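Local coordinates for light Chain (Clostridium botulinum, PDB 6BVD), which is the zinc endopeptidase domain of a mosaic botulinum neurotoxin and probably cleaves the SNARE protein VAMP, blocking neurotransmitter release, at residues A204-I208 and I362-L366; T240-Y245 and Q285-V290; M3-I7 and Q107-E111. All coordinates share one frame; numbering follows the deposited sequence.

Contact 1: residues A204-I208 and I362-L366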
ATOM      1  N   ALA A 204      -2.984 -22.701  10.793  1.00 20.64           N
ATOM      2  CA  ALA A 204      -3.215 -21.898  11.994  1.00 20.77           C
ATOM      3  C   ALA A 204      -2.458 -22.508  13.172  1.00 33.45           C
ATOM      4  O   ALA A 204      -2.026 -23.671  13.110  1.00 31.52           O
ATOM      5  CB  ALA A 204      -4.708 -21.831  12.311  1.00 24.06           C
ATOM      6  N   PHE A 205      -2.282 -21.729  14.240  1.00 27.37           N
ATOM      7  CA  PHE A 205      -1.642 -22.242  15.449  1.00 25.78           C
ATOM      8  C   PHE A 205      -2.554 -21.978  16.647  1.00 34.19           C
ATOM      9  O   PHE A 205      -3.484 -21.191  16.529  1.00 29.25           O
ATOM     10  CB  PHE A 205      -0.273 -21.592  15.650  1.00 21.47           C
ATOM     11  CG  PHE A 205      -0.316 -20.078  15.709  1.00 25.71           C
ATOM     12  CD1 PHE A 205      -0.460 -19.413  16.930  1.00 23.71           C
ATOM     13  CD2 PHE A 205      -0.222 -19.329  14.551  1.00 25.09           C
ATOM     14  CE1 PHE A 205      -0.503 -18.027  16.977  1.00 19.64           C
ATOM     15  CE2 PHE A 205      -0.283 -17.935  14.597  1.00 23.87           C
ATOM     16  CZ  PHE A 205      -0.410 -17.294  15.809  1.00 26.97           C
ATOM     17  N   ASN A 206      -2.267 -22.587  17.800  1.00 30.54           N
ATOM     18  CA  ASN A 206      -3.107 -22.407  18.985  0.66 35.77           C
ATOM     19  C   ASN A 206      -2.424 -21.525  20.030  1.00 35.68           C
ATOM     20  O   ASN A 206      -1.204 -21.520  20.153  1.00 30.24           O
ATOM     21  CB  ASN A 206      -3.467 -23.774  19.598  0.66 34.76           C
ATOM     22  CG  ASN A 206      -4.420 -23.659  20.774  0.66 36.91           C
ATOM     23  OD1 ASN A 206      -4.000 -23.666  21.934  0.66 38.82           O
ATOM     24  ND2 ASN A 206      -5.710 -23.556  20.481  0.66 32.65           N
ATOM     25  N   ASP A 207      -3.220 -20.775  20.785  1.00 35.42           N
ATOM     26  CA  ASP A 207      -2.704 -20.001  21.901  1.00 49.11           C
ATOM     27  C   ASP A 207      -3.821 -19.765  22.908  1.00 58.37           C
ATOM     28  O   ASP A 207      -4.990 -19.668  22.545  1.00 47.98           O
ATOM     29  CB  ASP A 207      -2.126 -18.652  21.470  1.00 48.85           C
ATOM     30  CG  ASP A 207      -1.457 -17.916  22.633  1.00 63.16           C
ATOM     31  OD1 ASP A 207      -0.904 -18.596  23.528  1.00 70.04           O
ATOM     32  OD2 ASP A 207      -1.538 -16.665  22.701  1.00 65.22           O
ATOM     33  N   ILE A 208      -3.438 -19.694  24.175  1.00 74.37           N
ATOM     34  CA  ILE A 208      -4.383 -19.556  25.270  1.00 84.27           C
ATOM     35  C   ILE A 208      -4.297 -18.125  25.785  1.00 92.35           C
ATOM     36  O   ILE A 208      -3.226 -17.681  26.187  1.00 90.78           O
ATOM     37  CB  ILE A 208      -4.062 -20.571  26.397  1.00 85.35           C
ATOM     38  CG1 ILE A 208      -4.130 -22.007  25.860  1.00 86.18           C
ATOM     39  CG2 ILE A 208      -4.978 -20.389  27.601  1.00 87.83           C
ATOM     40  CD1 ILE A 208      -2.883 -22.845  26.141  1.00 85.80           C
ATOM     41  N   ILE A 362       2.675  -9.016  14.138  1.00 24.39           N
ATOM     42  CA  ILE A 362       2.031 -10.208  13.685  1.00 18.01           C
ATOM     43  C   ILE A 362       2.122 -11.276  14.796  1.00 24.84           C
ATOM     44  O   ILE A 362       3.153 -11.431  15.422  1.00 25.50           O
ATOM     45  CB  ILE A 362       2.710 -10.749  12.377  1.00 20.35           C
ATOM     46  CG1 ILE A 362       2.436  -9.792  11.192  1.00 23.12           C
ATOM     47  CG2 ILE A 362       2.208 -12.140  12.065  1.00 17.90           C
ATOM     48  CD1 ILE A 362       3.268 -10.209   9.870  1.00 23.77           C
ATOM     49  N   LYS A 363       1.026 -11.951  15.087  1.00 21.66           N
ATOM     50  CA  LYS A 363       1.070 -13.046  16.066  1.00 20.77           C
ATOM     51  C   LYS A 363       1.619 -14.277  15.383  1.00 25.06           C
ATOM     52  O   LYS A 363       1.244 -14.565  14.252  1.00 28.55           O
ATOM     53  CB  LYS A 363      -0.315 -13.348  16.650  1.00 20.97           C
ATOM     54  CG  LYS A 363      -0.244 -14.235  17.926  1.00 32.03           C
ATOM     55  CD  LYS A 363      -1.645 -14.599  18.454  1.00 26.98           C
ATOM     56  CE  LYS A 363      -1.607 -15.287  19.834  1.00 27.75           C
ATOM     57  NZ  LYS A 363      -0.977 -14.448  20.936  1.00 25.44           N
ATOM     58  N   THR A 364       2.494 -15.010  16.071  1.00 25.26           N
ATOM     59  CA  THR A 364       2.986 -16.259  15.533  1.00 21.69           C
ATOM     60  C   THR A 364       2.973 -17.342  16.596  1.00 29.54           C
ATOM     61  O   THR A 364       2.673 -17.102  17.805  1.00 23.88           O
ATOM     62  CB  THR A 364       4.397 -16.073  14.915  1.00 25.90           C
ATOM     63  OG1 THR A 364       4.662 -17.126  13.991  1.00 26.01           O
ATOM     64  CG2 THR A 364       5.464 -16.013  15.962  1.00 24.07           C
ATOM     65  N   ARG A 365       3.246 -18.541  16.117  1.00 25.23           N
ATOM     66  CA  ARG A 365       3.259 -19.757  16.903  1.00 26.22           C
ATOM     67  C   ARG A 365       4.278 -19.700  18.029  1.00 29.20           C
ATOM     68  O   ARG A 365       5.264 -18.968  17.978  1.00 27.41           O
ATOM     69  CB  ARG A 365       3.566 -20.956  15.973  1.00 22.34           C
ATOM     70  CG  ARG A 365       4.865 -20.758  15.262  1.00 25.49           C
ATOM     71  CD  ARG A 365       5.207 -21.877  14.246  1.00 28.77           C
ATOM     72  NE  ARG A 365       6.282 -21.462  13.343  1.00 25.64           N
ATOM     73  CZ  ARG A 365       6.873 -22.266  12.444  1.00 27.20           C
ATOM     74  NH1 ARG A 365       6.502 -23.541  12.341  1.00 23.42           N
ATOM     75  NH2 ARG A 365       7.843 -21.803  11.641  1.00 17.35           N
ATOM     76  N   LEU A 366       4.081 -20.548  19.030  1.00 29.29           N
ATOM     77  CA  LEU A 366       4.942 -20.559  20.201  1.00 28.92           C
ATOM     78  C   LEU A 366       6.369 -20.989  19.943  1.00 27.34           C
ATOM     79  O   LEU A 366       7.270 -20.644  20.712  1.00 37.66           O
ATOM     80  CB  LEU A 366       4.319 -21.470  21.277  1.00 34.47           C
ATOM     81  CG  LEU A 366       3.190 -20.768  22.039  1.00 42.44           C
ATOM     82  CD1 LEU A 366       2.505 -21.698  23.041  1.00 44.17           C
ATOM     83  CD2 LEU A 366       3.732 -19.541  22.759  1.00 40.47           C
TER
HETATM   84  O   HOH W   1       1.510 -22.137  18.894  1.00 27.85           O
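F205 and R365 bring the two backbones closest, 5.7 Å between their CA atoms, where the end of strand 201-208 meets the loop that follows helix 353-360. That strand belongs to a five-stranded antiparallel sheet, between strands 215-219 and 373-377. The loop does not join the sheet as another strand; instead a water bridges N206 O and L366 N. The F205 ring packs against the loop. At chi1 57° its CG sits between the backbone N and carbonyl carbon, and one ring face lies over the T364-R365 peptide, with R365 N above the ring centre. T364 O comes within 3.4 Å of F205 CE1, while K363 CG meets the ring edge in plane, 3.7 Å from F205 CZ. R365 touches F205 through its backbone and CB, then runs away from the strand: its guanidinium is salt-bridged to E353 and its side chain touches zinc ligand H228, consistent with an active-site role. K363 stays extended as far as CE and bends only at chi4 (60°), crossing D207 at about a right angle. The resulting salt bridge, K363 NZ to D207 OD2 at 2.9 Å, meets the carboxylate on its anti side, 32° out of plane.

Contact 2: residues T240-Y245 and Q285-V290. With ACT (acetate ion), chain F.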
ATOM      1  N   THR A 240      25.903 -20.532   4.509  1.00 22.81           N
ATOM      2  CA  THR A 240      25.803 -21.122   5.870  1.00 26.10           C
ATOM      3  C   THR A 240      24.657 -22.120   5.966  1.00 32.01           C
ATOM      4  O   THR A 240      24.326 -22.605   7.060  1.00 28.24           O
ATOM      5  CB  THR A 240      25.527 -20.032   6.965  1.00 19.83           C
ATOM      6  OG1 THR A 240      24.199 -19.565   6.810  1.00 22.75           O
ATOM      7  CG2 THR A 240      26.494 -18.827   6.831  1.00 21.46           C
ATOM      8  N   TYR A 241      24.055 -22.449   4.827  1.00 29.88           N
ATOM      9  CA  TYR A 241      22.884 -23.320   4.780  1.00 25.46           C
ATOM     10  C   TYR A 241      23.192 -24.734   5.279  1.00 25.00           C
ATOM     11  O   TYR A 241      24.201 -25.335   4.905  1.00 22.70           O
ATOM     12  CB  TYR A 241      22.340 -23.348   3.353  1.00 27.59           C
ATOM     13  CG  TYR A 241      20.998 -23.998   3.083  1.00 25.95           C
ATOM     14  CD1 TYR A 241      19.856 -23.222   2.944  1.00 27.46           C
ATOM     15  CD2 TYR A 241      20.885 -25.381   2.901  1.00 27.54           C
ATOM     16  CE1 TYR A 241      18.630 -23.790   2.658  1.00 25.26           C
ATOM     17  CE2 TYR A 241      19.666 -25.959   2.612  1.00 21.49           C
ATOM     18  CZ  TYR A 241      18.550 -25.161   2.493  1.00 28.31           C
ATOM     19  OH  TYR A 241      17.322 -25.721   2.219  1.00 35.60           O
ATOM     20  N   ILE A 242      22.332 -25.262   6.159  1.00 19.80           N
ATOM     21  CA  ILE A 242      22.514 -26.664   6.585  1.00 23.92           C
ATOM     22  C   ILE A 242      21.262 -27.533   6.438  1.00 23.99           C
ATOM     23  O   ILE A 242      20.132 -27.045   6.470  1.00 24.09           O
ATOM     24  CB  ILE A 242      23.027 -26.770   8.059  1.00 26.89           C
ATOM     25  CG1 ILE A 242      22.117 -26.012   9.051  1.00 27.81           C
ATOM     26  CG2 ILE A 242      24.411 -26.196   8.164  1.00 24.92           C
ATOM     27  CD1 ILE A 242      22.488 -26.292  10.558  1.00 20.57           C
ATOM     28  N   THR A 243      21.490 -28.843   6.254  1.00 25.92           N
ATOM     29  CA  THR A 243      20.439 -29.835   6.264  1.00 24.08           C
ATOM     30  C   THR A 243      20.585 -30.850   7.435  1.00 26.84           C
ATOM     31  O   THR A 243      19.618 -31.528   7.767  1.00 25.11           O
ATOM     32  CB  THR A 243      20.439 -30.645   4.950  1.00 29.71           C
ATOM     33  OG1 THR A 243      21.720 -31.261   4.817  1.00 21.59           O
ATOM     34  CG2 THR A 243      20.160 -29.735   3.725  1.00 26.03           C
ATOM     35  N   GLU A 244      21.780 -30.983   8.020  1.00 21.31           N
ATOM     36  CA  GLU A 244      21.987 -32.018   9.053  1.00 26.15           C
ATOM     37  C   GLU A 244      21.991 -31.372  10.432  1.00 26.07           C
ATOM     38  O   GLU A 244      21.224 -30.446  10.646  1.00 24.06           O
ATOM     39  CB  GLU A 244      23.266 -32.791   8.787  1.00 25.94           C
ATOM     40  CG  GLU A 244      23.330 -33.317   7.339  1.00 32.25           C
ATOM     41  CD  GLU A 244      22.082 -34.133   6.971  1.00 41.38           C
ATOM     42  OE1 GLU A 244      21.716 -35.021   7.756  1.00 41.68           O
ATOM     43  OE2 GLU A 244      21.467 -33.891   5.902  1.00 44.59           O
ATOM     44  N   TYR A 245      22.826 -31.826  11.368  1.00 23.08           N
ATOM     45  CA  TYR A 245      22.753 -31.251  12.743  1.00 28.81           C
ATOM     46  C   TYR A 245      21.314 -31.378  13.277  1.00 23.20           C
ATOM     47  O   TYR A 245      20.752 -30.429  13.847  1.00 22.40           O
ATOM     48  CB  TYR A 245      23.209 -29.757  12.735  1.00 28.15           C
ATOM     49  CG  TYR A 245      24.583 -29.593  12.140  1.00 27.11           C
ATOM     50  CD1 TYR A 245      25.710 -29.743  12.916  1.00 22.85           C
ATOM     51  CD2 TYR A 245      24.752 -29.328  10.773  1.00 26.59           C
ATOM     52  CE1 TYR A 245      26.971 -29.627  12.377  1.00 26.22           C
ATOM     53  CE2 TYR A 245      26.010 -29.204  10.232  1.00 24.43           C
ATOM     54  CZ  TYR A 245      27.110 -29.352  11.035  1.00 28.97           C
ATOM     55  OH  TYR A 245      28.370 -29.242  10.508  1.00 31.34           O
ATOM     56  N   GLN A 285      29.983 -25.641  16.797  1.00 27.56           N
ATOM     57  CA  GLN A 285      30.375 -26.309  15.546  1.00 27.72           C
ATOM     58  C   GLN A 285      30.016 -25.464  14.304  1.00 28.19           C
ATOM     59  O   GLN A 285      30.858 -25.279  13.397  1.00 26.57           O
ATOM     60  CB  GLN A 285      29.704 -27.668  15.428  1.00 31.19           C
ATOM     61  CG  GLN A 285      30.485 -28.815  15.984  1.00 40.78           C
ATOM     62  CD  GLN A 285      29.741 -30.123  15.791  1.00 40.37           C
ATOM     63  OE1 GLN A 285      28.510 -30.166  15.891  1.00 32.24           O
ATOM     64  NE2 GLN A 285      30.478 -31.190  15.489  1.00 36.19           N
ATOM     65  N   LEU A 286      28.769 -24.993  14.244  1.00 23.94           N
ATOM     66  CA  LEU A 286      28.311 -24.178  13.103  1.00 25.89           C
ATOM     67  C   LEU A 286      29.126 -22.893  12.957  1.00 27.93           C
ATOM     68  O   LEU A 286      29.512 -22.514  11.854  1.00 26.10           O
ATOM     69  CB  LEU A 286      26.829 -23.851  13.232  1.00 23.66           C
ATOM     70  CG  LEU A 286      25.929 -25.098  13.253  1.00 26.49           C
ATOM     71  CD1 LEU A 286      24.499 -24.698  13.470  1.00 23.43           C
ATOM     72  CD2 LEU A 286      26.053 -25.911  11.951  1.00 26.37           C
ATOM     73  N   TYR A 287      29.361 -22.216  14.073  1.00 27.06           N
ATOM     74  CA  TYR A 287      30.167 -21.013  14.091  1.00 29.04           C
ATOM     75  C   TYR A 287      31.577 -21.278  13.571  1.00 34.55           C
ATOM     76  O   TYR A 287      32.114 -20.495  12.767  1.00 29.85           O
ATOM     77  CB  TYR A 287      30.198 -20.433  15.503  1.00 27.79           C
ATOM     78  CG  TYR A 287      30.901 -19.089  15.649  1.00 29.39           C
ATOM     79  CD1 TYR A 287      30.185 -17.894  15.620  1.00 24.02           C
ATOM     80  CD2 TYR A 287      32.280 -19.029  15.887  1.00 27.49           C
ATOM     81  CE1 TYR A 287      30.822 -16.655  15.776  1.00 25.73           C
ATOM     82  CE2 TYR A 287      32.926 -17.805  16.053  1.00 34.29           C
ATOM     83  CZ  TYR A 287      32.195 -16.625  16.003  1.00 34.23           C
ATOM     84  OH  TYR A 287      32.843 -15.417  16.166  1.00 33.85           O
ATOM     85  N   ASN A 288      32.191 -22.365  14.028  1.00 30.63           N
ATOM     86  CA  ASN A 288      33.548 -22.675  13.589  1.00 27.86           C
ATOM     87  C   ASN A 288      33.604 -23.182  12.145  1.00 24.04           C
ATOM     88  O   ASN A 288      34.609 -22.971  11.454  1.00 31.43           O
ATOM     89  CB  ASN A 288      34.209 -23.664  14.539  1.00 32.20           C
ATOM     90  CG  ASN A 288      34.527 -23.021  15.871  1.00 46.13           C
ATOM     91  OD1 ASN A 288      34.949 -21.857  15.914  1.00 43.62           O
ATOM     92  ND2 ASN A 288      34.281 -23.745  16.965  1.00 36.67           N
ATOM     93  N   LYS A 289      32.553 -23.847  11.689  1.00 23.80           N
ATOM     94  CA  LYS A 289      32.511 -24.284  10.292  1.00 24.19           C
ATOM     95  C   LYS A 289      32.468 -23.060   9.365  1.00 28.91           C
ATOM     96  O   LYS A 289      33.230 -22.988   8.387  1.00 31.74           O
ATOM     97  CB  LYS A 289      31.305 -25.177  10.028  1.00 21.94           C
ATOM     98  CG  LYS A 289      31.150 -25.588   8.563  1.00 30.12           C
ATOM     99  CD  LYS A 289      29.841 -26.336   8.334  1.00 37.04           C
ATOM    100  CE  LYS A 289      28.625 -25.487   8.845  1.00 38.58           C
ATOM    101  NZ  LYS A 289      28.117 -24.368   7.927  1.00 33.12           N
ATOM    102  N   VAL A 290      31.598 -22.097   9.681  1.00 24.84           N
ATOM    103  CA  VAL A 290      31.453 -20.907   8.825  1.00 27.96           C
ATOM    104  C   VAL A 290      32.750 -20.108   8.813  1.00 24.93           C
ATOM    105  O   VAL A 290      33.171 -19.621   7.759  1.00 27.36           O
ATOM    106  CB  VAL A 290      30.268 -19.973   9.248  1.00 27.69           C
ATOM    107  CG1 VAL A 290      30.210 -18.701   8.342  1.00 20.19           C
ATOM    108  CG2 VAL A 290      28.936 -20.716   9.193  1.00 17.73           C
TER
HETATM  109  C   ACT F 504      19.082 -23.152   6.687  1.00 30.35           C
HETATM  110  O   ACT F 504      20.312 -23.236   6.901  1.00 30.69           O
HETATM  111  OXT ACT F 504      18.482 -22.076   6.904  1.00 26.97           O
HETATM  112  CH3 ACT F 504      18.325 -24.346   6.165  1.00 29.27           C
HETATM  113  O   HOH W   2      26.088 -23.162   9.279  1.00 28.82           O
HETATM  114  O   HOH W   3      26.859 -25.575   5.856  1.00 24.92           O
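T240, I242 and Y245 belong to the loop that leaves the zinc-binding helix 222-237, which carries the HExxH motif, and they pack against helix 280-301. L286 makes the central contact. Its CD2 methyl sits over the middle of the Y245 ring, 3.6 Å from the centroid and 6° off the normal, a CH-pi contact directly over the face. The same L286 CD2 lies 3.8 Å from I242 CD1, the two side chains crossing at about a right angle. At the Y245 edge, Q285 OE1 lies in the ring plane, 3.9 Å from Y245 CE1, with the amide turned almost perpendicular to the ring. Farther along the helix, V290 CG2 meets T240 CG2 at 3.9 Å; the hydroxyl of T240 is bonded elsewhere, to Y349 and to H235 O. On another side of the loop an acetate, probably from the crystallisation liquor, accepts a hydrogen bond from I242 N (3.0 Å to its O, 163°) and lays its methyl over one face of Y241. It also bonds ND1 of H235 and of zinc ligand H232. K289 bends at chi3 and chi4, bringing NZ to two waters, each 2.7 Å away; one donates to T240 O, the other to Y241 O. K289 makes no direct hydrogen bond to the loop; its methylenes lie by Y245 OH, and the waters probably solvate the ammonium beside a largely apolar contact.

Contact 3: residues M3-I7 and Q107-E111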
ATOM      1  N   MET A   3      17.749   3.492  -0.477  1.00 75.14           N
ATOM      2  CA  MET A   3      18.374   2.380   0.226  1.00 72.39           C
ATOM      3  C   MET A   3      17.383   1.228   0.427  1.00 63.75           C
ATOM      4  O   MET A   3      17.753   0.066   0.232  1.00 60.91           O
ATOM      5  CB  MET A   3      18.957   2.859   1.555  1.00 78.00           C
ATOM      6  CG  MET A   3      19.660   4.210   1.424  1.00 81.66           C
ATOM      7  SD  MET A   3      20.490   4.776   2.920  1.00155.63           S
ATOM      8  CE  MET A   3      19.166   4.644   4.119  1.00105.49           C
ATOM      9  N   PRO A   4      16.115   1.532   0.802  1.00 57.00           N
ATOM     10  CA  PRO A   4      15.160   0.418   0.695  1.00 42.67           C
ATOM     11  C   PRO A   4      14.972   0.046  -0.777  1.00 38.79           C
ATOM     12  O   PRO A   4      15.108   0.899  -1.667  1.00 29.32           O
ATOM     13  CB  PRO A   4      13.868   0.977   1.305  1.00 40.78           C
ATOM     14  CG  PRO A   4      14.310   2.146   2.150  1.00 40.19           C
ATOM     15  CD  PRO A   4      15.505   2.717   1.440  1.00 47.99           C
ATOM     16  N   VAL A   5      14.714  -1.226  -1.043  1.00 30.11           N
ATOM     17  CA  VAL A   5      14.614  -1.669  -2.422  1.00 30.59           C
ATOM     18  C   VAL A   5      13.295  -1.224  -3.062  1.00 32.14           C
ATOM     19  O   VAL A   5      12.330  -0.833  -2.390  1.00 23.80           O
ATOM     20  CB  VAL A   5      14.764  -3.193  -2.522  1.00 31.17           C
ATOM     21  CG1 VAL A   5      15.875  -3.651  -1.610  1.00 28.92           C
ATOM     22  CG2 VAL A   5      13.468  -3.903  -2.169  1.00 29.85           C
ATOM     23  N   VAL A   6      13.282  -1.290  -4.384  1.00 29.16           N
ATOM     24  CA  VAL A   6      12.110  -1.027  -5.189  1.00 26.63           C
ATOM     25  C   VAL A   6      11.356  -2.323  -5.521  1.00 25.74           C
ATOM     26  O   VAL A   6      11.948  -3.297  -6.012  1.00 25.00           O
ATOM     27  CB  VAL A   6      12.529  -0.320  -6.501  1.00 31.98           C
ATOM     28  CG1 VAL A   6      11.351  -0.196  -7.454  1.00 29.49           C
ATOM     29  CG2 VAL A   6      13.166   1.040  -6.181  1.00 32.65           C
ATOM     30  N   ILE A   7      10.057  -2.354  -5.228  1.00 26.52           N
ATOM     31  CA  ILE A   7       9.223  -3.491  -5.590  1.00 28.19           C
ATOM     32  C   ILE A   7       8.538  -3.195  -6.924  1.00 24.14           C
ATOM     33  O   ILE A   7       7.851  -2.186  -7.044  1.00 24.65           O
ATOM     34  CB  ILE A   7       8.181  -3.792  -4.477  1.00 25.68           C
ATOM     35  CG1 ILE A   7       8.886  -4.072  -3.130  1.00 27.62           C
ATOM     36  CG2 ILE A   7       7.306  -4.935  -4.890  1.00 19.49           C
ATOM     37  CD1 ILE A   7       9.930  -5.225  -3.187  1.00 22.84           C
ATOM     38  N   GLN A 107      12.640  -4.172   5.548  1.00 24.52           N
ATOM     39  CA  GLN A 107      13.410  -3.475   4.513  1.00 25.52           C
ATOM     40  C   GLN A 107      14.852  -3.944   4.539  1.00 24.27           C
ATOM     41  O   GLN A 107      15.475  -4.182   3.493  1.00 25.40           O
ATOM     42  CB  GLN A 107      13.330  -1.951   4.721  1.00 26.51           C
ATOM     43  CG  GLN A 107      11.968  -1.371   4.408  1.00 22.92           C
ATOM     44  CD  GLN A 107      11.780   0.055   4.937  1.00 29.37           C
ATOM     45  OE1 GLN A 107      12.710   0.675   5.450  1.00 27.25           O
ATOM     46  NE2 GLN A 107      10.569   0.566   4.810  1.00 23.56           N
ATOM     47  N   ILE A 108      15.380  -4.117   5.746  1.00 24.36           N
ATOM     48  CA  ILE A 108      16.750  -4.552   5.936  1.00 22.11           C
ATOM     49  C   ILE A 108      16.888  -6.002   5.403  1.00 28.63           C
ATOM     50  O   ILE A 108      17.872  -6.336   4.721  1.00 26.87           O
ATOM     51  CB  ILE A 108      17.181  -4.480   7.433  1.00 36.87           C
ATOM     52  CG1 ILE A 108      17.028  -3.073   8.011  1.00 38.68           C
ATOM     53  CG2 ILE A 108      18.622  -4.893   7.582  1.00 29.95           C
ATOM     54  CD1 ILE A 108      17.888  -2.060   7.365  1.00 38.53           C
ATOM     55  N   LEU A 109      15.908  -6.862   5.699  1.00 23.23           N
ATOM     56  CA  LEU A 109      15.909  -8.234   5.127  1.00 22.48           C
ATOM     57  C   LEU A 109      15.968  -8.239   3.570  1.00 23.00           C
ATOM     58  O   LEU A 109      16.789  -8.942   2.960  1.00 22.45           O
ATOM     59  CB  LEU A 109      14.666  -8.991   5.569  1.00 19.85           C
ATOM     60  CG  LEU A 109      14.478 -10.378   4.931  1.00 21.58           C
ATOM     61  CD1 LEU A 109      15.655 -11.296   5.257  1.00 29.49           C
ATOM     62  CD2 LEU A 109      13.198 -10.989   5.475  1.00 21.04           C
ATOM     63  N   LEU A 110      15.115  -7.438   2.939  1.00 22.85           N
ATOM     64  CA  LEU A 110      15.103  -7.407   1.471  1.00 22.18           C
ATOM     65  C   LEU A 110      16.397  -6.843   0.862  1.00 23.56           C
ATOM     66  O   LEU A 110      16.835  -7.342  -0.214  1.00 19.39           O
ATOM     67  CB  LEU A 110      13.903  -6.630   0.963  1.00 22.98           C
ATOM     68  CG  LEU A 110      12.539  -7.280   1.236  1.00 26.11           C
ATOM     69  CD1 LEU A 110      11.392  -6.476   0.543  1.00 14.82           C
ATOM     70  CD2 LEU A 110      12.519  -8.736   0.797  1.00 18.49           C
ATOM     71  N   GLU A 111      17.022  -5.858   1.535  1.00 20.99           N
ATOM     72  CA  GLU A 111      18.346  -5.327   1.106  1.00 28.18           C
ATOM     73  C   GLU A 111      19.436  -6.415   1.154  1.00 30.76           C
ATOM     74  O   GLU A 111      20.319  -6.494   0.275  1.00 23.18           O
ATOM     75  CB  GLU A 111      18.779  -4.126   1.973  1.00 31.79           C
ATOM     76  CG  GLU A 111      17.979  -2.853   1.746  1.00 39.53           C
ATOM     77  CD  GLU A 111      18.071  -1.848   2.901  1.00 56.50           C
ATOM     78  OE1 GLU A 111      18.963  -1.984   3.772  1.00 60.82           O
ATOM     79  OE2 GLU A 111      17.234  -0.912   2.941  1.00 56.06           O
TER
HETATM   80  O   HOH W   4      14.161  -2.788   1.247  1.00 25.34           O
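P4 and V5 run alongside helix 104-115, with 5.7 Å between the CA atoms of P4 and Q107 and 6.3 Å between those of V5 and E111, one helical turn farther on. No direct hydrogen bond joins the two segments. A water does so instead, accepting from V5 N at 2.8 Å and donating to Q107 O at 3.0 Å. Q107 O also receives the helical bond from E111 N, so this carbonyl serves the helix and the N-terminal segment together. V5 points its side chain at the helix. With chi1 at -42°, its CG1 reaches over the start of E111, 4.0 Å from both E111 N and E111 CG, while CG2 meets L110 CB. I7 follows with its terminal methyl, CD1, 4.2 Å from L110 CD1; both V5 and I7 cross L110 at about a right angle, so one leucine receives two branched side chains at its root and at its tip. P4 lies side by side with Q107, its ring CG near the amide oxygen OE1, and the amide nitrogen is held by N101 O. The E111 side chain, extended beyond CG, carries its carboxylate toward M3, where OE2 comes close to M3 O. Two acceptors meet there without a hydrogen bond, and because M3 is poorly ordered the exact spacing is doubtful. The first modelled residues thus contact both helix 104-115 and helix 83-100: I7 and L110 both touch F97 of helix 83-100, and N101, just beyond that helix, binds V5 O. L110 also touches L230, and L109 touches M227, both on the zinc-binding helix 222-237.

The three contacts lie in separate parts of the protease domain, their centres 27 to 29 Å apart and none touching another. Between nearest atoms the separations are about 14 Å for contacts 1 and 2, 11 Å for contacts 1 and 3, and 12 Å for contacts 2 and 3. Contact 2 is nested along the chain inside the loop closed by contact 1, whereas contact 3 closes before either opens. Helix 222-237, with zinc ligands H228 and H232, borders all three. The side chain of R365 is about 6 Å from the zinc ion and that of I242 about 10 Å. In contact 3 the I7 side chain is about 12 Å from the bound calcium ion.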